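Local coordinates for protein alpha-tubulin N-acetyltransferase (Danio rerio, PDB 4H6U) that probably transfers the acetyl group of acetyl coenzyme A to alpha-tubulin, as expected of a GNAT-family acetyltransferase, at residues E113-T125 with Q151-F164. The protein carries 1 engineered substitution. Sequence-based numbering, arbitrary orientation.
Sequences ETEPLCVLAFYVT and QMAYDRPSPKFLSF. Engineered in segment 113-125: Ala121 (natural residue Asp). With ACO (acetyl coenzyme *a), chain C.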
loop_
_atom_site.group_PDB
_atom_site.type_symbol
_atom_site.label_atom_id
_atom_site.label_comp_id
_atom_site.label_asym_id
_atom_site.label_seq_id
_atom_site.Cartn_x
_atom_site.Cartn_y
_atom_site.Cartn_z
ATOM N N GLU A 113 -9.683 22.633 7.698
ATOM C CA GLU A 113 -8.840 21.440 7.783
ATOM C C GLU A 113 -9.620 20.288 8.410
ATOM O O GLU A 113 -10.352 20.470 9.368
ATOM C CB GLU A 113 -7.534 21.722 8.557
ATOM N N THR A 114 -9.457 19.101 7.843
ATOM C CA THR A 114 -10.283 17.939 8.159
ATOM C C THR A 114 -9.542 16.689 7.708
ATOM O O THR A 114 -8.731 16.750 6.790
ATOM C CB THR A 114 -11.655 17.997 7.447
ATOM O OG1 THR A 114 -12.384 16.786 7.700
ATOM C CG2 THR A 114 -11.473 18.155 5.954
ATOM N N GLU A 115 -9.882 15.541 8.277
ATOM C CA GLU A 115 -9.163 14.311 7.947
ATOM C C GLU A 115 -10.122 13.151 7.676
ATOM O O GLU A 115 -10.262 12.246 8.476
ATOM C CB GLU A 115 -8.175 13.943 9.063
ATOM C CG GLU A 115 -7.251 12.789 8.632
ATOM C CD GLU A 115 -6.251 12.344 9.678
ATOM O OE1 GLU A 115 -6.180 12.951 10.766
ATOM O OE2 GLU A 115 -5.546 11.353 9.397
ATOM N N PRO A 116 -10.780 13.192 6.517
ATOM C CA PRO A 116 -11.782 12.215 6.076
ATOM C C PRO A 116 -11.129 10.994 5.493
ATOM O O PRO A 116 -9.920 11.006 5.234
ATOM C CB PRO A 116 -12.529 12.954 4.967
ATOM C CG PRO A 116 -11.439 13.820 4.334
ATOM C CD PRO A 116 -10.527 14.225 5.496
ATOM N N LEU A 117 -11.939 9.962 5.280
ATOM C CA LEU A 117 -11.497 8.788 4.570
ATOM C C LEU A 117 -11.481 9.107 3.080
ATOM O O LEU A 117 -12.428 9.704 2.570
ATOM C CB LEU A 117 -12.451 7.617 4.836
ATOM C CG LEU A 117 -11.933 6.282 4.320
ATOM C CD1 LEU A 117 -10.785 5.856 5.210
ATOM C CD2 LEU A 117 -13.026 5.242 4.331
ATOM N N CYS A 118 -10.396 8.770 2.393
ATOM C CA CYS A 118 -10.295 9.097 0.970
ATOM C C CYS A 118 -10.192 7.849 0.152
ATOM O O CYS A 118 -9.583 6.858 0.573
ATOM C CB CYS A 118 -9.055 9.938 0.693
ATOM S SG CYS A 118 -8.966 11.417 1.631
ATOM N N VAL A 119 -10.732 7.921 -1.052
ATOM C CA VAL A 119 -10.445 6.894 -2.041
ATOM C C VAL A 119 -9.179 7.288 -2.774
ATOM O O VAL A 119 -9.088 8.407 -3.273
ATOM C CB VAL A 119 -11.585 6.692 -3.050
ATOM C CG1 VAL A 119 -11.185 5.608 -4.063
ATOM C CG2 VAL A 119 -12.858 6.333 -2.326
ATOM N N LEU A 120 -8.194 6.392 -2.771
ATOM C CA LEU A 120 -6.869 6.642 -3.361
ATOM C C LEU A 120 -6.656 5.896 -4.681
ATOM O O LEU A 120 -5.881 6.324 -5.518
ATOM C CB LEU A 120 -5.780 6.271 -2.339
ATOM C CG LEU A 120 -5.935 7.008 -0.996
ATOM C CD1 LEU A 120 -4.997 6.534 0.090
ATOM C CD2 LEU A 120 -5.752 8.468 -1.212
ATOM N N ALA A 121 -7.262 4.720 -4.825
ATOM C CA ALA A 121 -7.137 3.948 -6.068
ATOM C C ALA A 121 -8.334 3.026 -6.198
ATOM O O ALA A 121 -8.823 2.472 -5.199
ATOM C CB ALA A 121 -5.841 3.153 -6.089
ATOM N N PHE A 122 -8.815 2.891 -7.423
ATOM C CA PHE A 122 -10.013 2.113 -7.704
ATOM C C PHE A 122 -9.926 1.589 -9.157
ATOM O O PHE A 122 -9.740 2.368 -10.085
ATOM C CB PHE A 122 -11.245 2.984 -7.521
ATOM C CG PHE A 122 -12.523 2.210 -7.412
ATOM C CD1 PHE A 122 -12.522 0.860 -7.083
ATOM C CD2 PHE A 122 -13.728 2.828 -7.641
ATOM C CE1 PHE A 122 -13.701 0.154 -6.981
ATOM C CE2 PHE A 122 -14.913 2.127 -7.558
ATOM C CZ PHE A 122 -14.898 0.793 -7.209
ATOM N N TYR A 123 -9.930 0.273 -9.331
ATOM C CA TYR A 123 -9.779 -0.322 -10.649
ATOM C C TYR A 123 -10.396 -1.698 -10.733
ATOM O O TYR A 123 -10.242 -2.520 -9.827
ATOM C CB TYR A 123 -8.319 -0.412 -11.073
ATOM C CG TYR A 123 -8.148 -0.798 -12.523
ATOM C CD1 TYR A 123 -8.430 0.100 -13.534
ATOM C CD2 TYR A 123 -7.741 -2.081 -12.888
ATOM C CE1 TYR A 123 -8.286 -0.246 -14.866
ATOM C CE2 TYR A 123 -7.596 -2.434 -14.228
ATOM C CZ TYR A 123 -7.889 -1.506 -15.208
ATOM O OH TYR A 123 -7.755 -1.811 -16.532
ATOM N N VAL A 124 -11.109 -1.929 -11.829
ATOM C CA VAL A 124 -11.634 -3.245 -12.184
ATOM C C VAL A 124 -11.021 -3.579 -13.524
ATOM O O VAL A 124 -10.961 -2.722 -14.397
ATOM C CB VAL A 124 -13.149 -3.226 -12.292
ATOM C CG1 VAL A 124 -13.671 -4.522 -13.013
ATOM C CG2 VAL A 124 -13.754 -3.071 -10.930
ATOM N N THR A 125 -10.585 -4.824 -13.682
ATOM C CA THR A 125 -9.917 -5.253 -14.898
ATOM C C THR A 125 -10.817 -4.926 -16.073
ATOM O O THR A 125 -12.039 -5.030 -15.945
ATOM C CB THR A 125 -9.512 -6.768 -14.831
ATOM O OG1 THR A 125 -8.592 -7.094 -15.896
ATOM C CG2 THR A 125 -10.747 -7.675 -14.907
ATOM N N GLN A 151 -19.392 11.464 2.678
ATOM C CA GLN A 151 -18.505 11.865 3.788
ATOM C C GLN A 151 -17.055 11.601 3.518
ATOM O O GLN A 151 -16.208 11.900 4.357
ATOM C CB GLN A 151 -18.856 11.106 5.076
ATOM C CG GLN A 151 -20.270 11.305 5.596
ATOM C CD GLN A 151 -20.613 10.334 6.734
ATOM O OE1 GLN A 151 -20.309 9.138 6.666
ATOM N NE2 GLN A 151 -21.179 10.868 7.812
ATOM N N MET A 152 -16.743 11.096 2.333
ATOM C CA MET A 152 -15.353 10.872 1.981
ATOM C C MET A 152 -14.883 11.823 0.895
ATOM O O MET A 152 -15.677 12.497 0.264
ATOM C CB MET A 152 -15.137 9.438 1.540
ATOM C CG MET A 152 -15.777 9.095 0.271
ATOM S SD MET A 152 -15.246 7.435 -0.206
ATOM C CE MET A 152 -15.521 6.570 1.292
ATOM N N ALA A 153 -13.570 11.894 0.733
ATOM C CA ALA A 153 -12.938 12.652 -0.335
ATOM C C ALA A 153 -12.348 11.718 -1.410
ATOM O O ALA A 153 -12.026 10.561 -1.141
ATOM C CB ALA A 153 -11.832 13.523 0.243
ATOM N N TYR A 154 -12.259 12.218 -2.636
ATOM C CA TYR A 154 -11.804 11.395 -3.737
ATOM C C TYR A 154 -10.577 12.021 -4.390
ATOM O O TYR A 154 -10.604 13.151 -4.878
ATOM C CB TYR A 154 -12.943 11.205 -4.740
ATOM C CG TYR A 154 -14.135 10.523 -4.104
ATOM C CD1 TYR A 154 -14.264 9.135 -4.120
ATOM C CD2 TYR A 154 -15.111 11.264 -3.429
ATOM C CE1 TYR A 154 -15.367 8.507 -3.522
ATOM C CE2 TYR A 154 -16.201 10.649 -2.825
ATOM C CZ TYR A 154 -16.316 9.265 -2.860
ATOM O OH TYR A 154 -17.411 8.675 -2.261
ATOM N N ASP A 155 -9.472 11.286 -4.362
ATOM C CA ASP A 155 -8.208 11.811 -4.852
ATOM C C ASP A 155 -8.083 11.647 -6.383
ATOM O O ASP A 155 -7.924 10.537 -6.889
ATOM C CB ASP A 155 -7.108 11.056 -4.158
ATOM C CG ASP A 155 -5.749 11.607 -4.429
ATOM O OD1 ASP A 155 -5.556 12.457 -5.317
ATOM O OD2 ASP A 155 -4.853 11.179 -3.699
ATOM N N ARG A 156 -8.127 12.756 -7.124
ATOM C CA ARG A 156 -7.914 12.709 -8.567
ATOM C C ARG A 156 -8.681 11.581 -9.278
ATOM O O ARG A 156 -8.106 10.776 -10.007
ATOM C CB ARG A 156 -6.415 12.623 -8.899
ATOM C CG ARG A 156 -5.588 13.799 -8.346
ATOM C CD ARG A 156 -4.116 13.681 -8.719
ATOM N NE ARG A 156 -3.453 12.560 -8.063
ATOM C CZ ARG A 156 -2.638 12.656 -7.012
ATOM N NH1 ARG A 156 -2.385 13.839 -6.451
ATOM N NH2 ARG A 156 -2.079 11.550 -6.514
ATOM N N PRO A 157 -9.999 11.550 -9.119
ATOM C CA PRO A 157 -10.774 10.423 -9.661
ATOM C C PRO A 157 -10.836 10.479 -11.181
ATOM O O PRO A 157 -11.009 11.562 -11.756
ATOM C CB PRO A 157 -12.163 10.616 -9.045
ATOM C CG PRO A 157 -12.246 12.095 -8.735
ATOM C CD PRO A 157 -10.825 12.458 -8.314
ATOM N N SER A 158 -10.709 9.323 -11.825
ATOM C CA SER A 158 -10.791 9.241 -13.276
ATOM C C SER A 158 -12.237 9.514 -13.753
ATOM O O SER A 158 -13.198 9.487 -12.972
ATOM C CB SER A 158 -10.336 7.853 -13.735
ATOM O OG SER A 158 -11.263 6.849 -13.320
ATOM N N PRO A 159 -12.390 9.825 -15.036
ATOM C CA PRO A 159 -13.740 10.072 -15.577
ATOM C C PRO A 159 -14.699 8.928 -15.318
ATOM O O PRO A 159 -15.809 9.197 -14.882
ATOM C CB PRO A 159 -13.492 10.266 -17.067
ATOM C CG PRO A 159 -12.022 10.827 -17.126
ATOM C CD PRO A 159 -11.310 10.103 -16.000
ATOM N N LYS A 160 -14.285 7.691 -15.540
ATOM C CA LYS A 160 -15.155 6.542 -15.297
ATOM C C LYS A 160 -15.550 6.448 -13.817
ATOM O O LYS A 160 -16.623 5.965 -13.491
ATOM C CB LYS A 160 -14.498 5.231 -15.757
ATOM C CG LYS A 160 -14.353 5.124 -17.257
ATOM C CD LYS A 160 -13.818 3.770 -17.657
ATOM C CE LYS A 160 -13.500 3.699 -19.143
ATOM N NZ LYS A 160 -12.059 4.061 -19.394
ATOM N N PHE A 161 -14.666 6.843 -12.911
ATOM C CA PHE A 161 -15.004 6.767 -11.499
ATOM C C PHE A 161 -16.020 7.874 -11.128
ATOM O O PHE A 161 -16.941 7.652 -10.335
ATOM C CB PHE A 161 -13.730 6.872 -10.651
ATOM C CG PHE A 161 -13.938 6.627 -9.165
ATOM C CD1 PHE A 161 -15.081 6.013 -8.686
ATOM C CD2 PHE A 161 -12.980 7.040 -8.249
ATOM C CE1 PHE A 161 -15.268 5.808 -7.348
ATOM C CE2 PHE A 161 -13.154 6.842 -6.891
ATOM C CZ PHE A 161 -14.311 6.219 -6.435
ATOM N N LEU A 162 -15.883 9.038 -11.752
ATOM C CA LEU A 162 -16.796 10.134 -11.510
ATOM C C LEU A 162 -18.188 9.713 -11.964
ATOM O O LEU A 162 -19.163 9.888 -11.241
ATOM C CB LEU A 162 -16.335 11.426 -12.227
ATOM C CG LEU A 162 -15.183 12.154 -11.551
ATOM C CD1 LEU A 162 -14.668 13.300 -12.401
ATOM C CD2 LEU A 162 -15.624 12.677 -10.215
ATOM N N SER A 163 -18.250 9.188 -13.184
ATOM C CA SER A 163 -19.463 8.636 -13.770
ATOM C C SER A 163 -20.117 7.640 -12.810
ATOM O O SER A 163 -21.343 7.682 -12.575
ATOM C CB SER A 163 -19.121 7.940 -15.090
ATOM O OG SER A 163 -20.258 7.359 -15.683
ATOM N N PHE A 164 -19.272 6.754 -12.267
ATOM C CA PHE A 164 -19.682 5.713 -11.328
ATOM C C PHE A 164 -20.365 6.358 -10.113
ATOM O O PHE A 164 -21.531 6.032 -9.801
ATOM C CB PHE A 164 -18.421 4.905 -10.940
ATOM C CG PHE A 164 -18.598 3.946 -9.785
ATOM C CD1 PHE A 164 -18.263 4.334 -8.499
ATOM C CD2 PHE A 164 -19.012 2.631 -10.007
ATOM C CE1 PHE A 164 -18.391 3.468 -7.425
ATOM C CE2 PHE A 164 -19.161 1.732 -8.947
ATOM C CZ PHE A 164 -18.842 2.149 -7.632
HETATM N N1A ACO C . -17.594 4.742 -19.250
HETATM C C2A ACO C . -18.390 5.432 -18.359
HETATM N N3A ACO C . -18.770 5.038 -17.161
HETATM C C4A ACO C . -18.344 3.754 -16.794
HETATM C C5A ACO C . -17.555 2.927 -17.618
HETATM C C6A ACO C . -17.186 3.490 -18.890
HETATM N N6A ACO C . -16.424 2.850 -19.812
HETATM N N7A ACO C . -17.314 1.703 -16.927
HETATM C C8A ACO C . -17.984 1.807 -15.720
HETATM N N9A ACO C . -18.624 3.060 -15.642
HETATM C C1B ACO C . -19.440 3.668 -14.618
HETATM C C2B ACO C . -20.811 4.091 -15.123
HETATM O O2B ACO C . -21.424 5.012 -14.264
HETATM C C3B ACO C . -21.537 2.688 -14.950
HETATM O O3B ACO C . -22.836 2.776 -14.893
HETATM P P3B ACO C . -23.670 2.502 -16.507
HETATM O O7A ACO C . -25.061 2.625 -15.963
HETATM O O8A ACO C . -23.117 3.689 -17.257
HETATM O O9A ACO C . -23.176 1.152 -16.920
HETATM C C4B ACO C . -20.971 2.212 -13.642
HETATM O O4B ACO C . -19.617 2.756 -13.560
HETATM C C5B ACO C . -21.006 0.683 -13.613
HETATM O O5B ACO C . -21.086 0.156 -12.342
HETATM P P1A ACO C . -20.061 -1.104 -11.971
HETATM O O1A ACO C . -20.413 -1.440 -10.567
HETATM O O2A ACO C . -20.052 -2.122 -13.094
HETATM O O3A ACO C . -18.563 -0.382 -11.927
HETATM P P2A ACO C . -17.277 -1.070 -12.499
HETATM O O4A ACO C . -16.970 -2.398 -11.895
HETATM O O5A ACO C . -17.006 -0.830 -13.942
HETATM O O6A ACO C . -15.978 -0.113 -11.632
HETATM C CBP ACO C . -14.509 1.703 -11.987
HETATM C CCP ACO C . -15.946 1.260 -11.733
HETATM C CDP ACO C . -14.392 3.227 -12.143
HETATM C CEP ACO C . -13.581 1.196 -10.839
HETATM C CAP ACO C . -14.079 0.980 -13.303
HETATM O OAP ACO C . -14.837 1.333 -14.441
HETATM C C9P ACO C . -12.539 1.009 -13.533
HETATM O O9P ACO C . -11.850 0.270 -12.870
HETATM N N8P ACO C . -11.759 1.775 -14.334
HETATM C C7P ACO C . -12.051 2.769 -15.249
HETATM C C6P ACO C . -10.757 3.672 -15.565
HETATM C C5P ACO C . -9.789 4.030 -14.370
HETATM O O5P ACO C . -8.570 4.184 -14.547
HETATM N N4P ACO C . -10.338 4.190 -13.053
HETATM C C3P ACO C . -9.566 4.565 -11.791
HETATM C C2P ACO C . -10.287 5.430 -10.671
HETATM S S1P ACO C . -9.543 7.130 -10.053
HETATM C C ACO C . -8.899 6.805 -8.408
HETATM O O ACO C . -8.641 5.689 -8.153
HETATM C CH3 ACO C . -9.414 7.673 -7.283
#
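Phe122 drives one edge of its ring into the faces of two aromatic residues from helix 159-164, forming a closely packed aromatic cluster. Against Phe161 the planes stand at 72°, CD2 of Phe122 lying over the rim of that ring, 3.4 Å from its CE1. Phe164 likewise offers its face to the Phe122 edge, ring centroids 5.4 Å apart. One face of Phe122 is covered by the pantetheine methyl CEP of acetyl coenzyme A, whose acetyl methyl CH3 sits at the edge of the Phe161 ring. With CG anti to its backbone N (chi1 -173°), Phe161 reaches back to the strand, where its CE2 meets Val119 CG1 at 3.7 Å. An alanine in place of Phe161 is likely to open a gap between Val119 and the acetyl methyl, and leave Phe122 freer to turn. Val119 CG2 is packed as tightly, touching Met152 SD at 3.4 Å and the ring of Tyr154.

Parallel pairing joins the strands: Leu117 O accepts from Ala153 N, Val119 N gives to Ala153 O, and Val119 O receives Asp155 N, nearly straight (N-H...O 166°). Beyond Asp155 the chains part, as in the GNAT fold, and the cofactor enters the opening. Packing is looser at the partly exposed Leu120, whose CD2 brushes Asp155 OD2 at 3.8 Å.

Helix 133-145 links the two strands as a beta-alpha-beta crossover, its Met141 and Phe138 packing on Met152 and Tyr154. On the opposite face of the sheet lie Cys118 and Ala153, both touching Phe181, and strand 90-99 pairs with the far edge of 117-124.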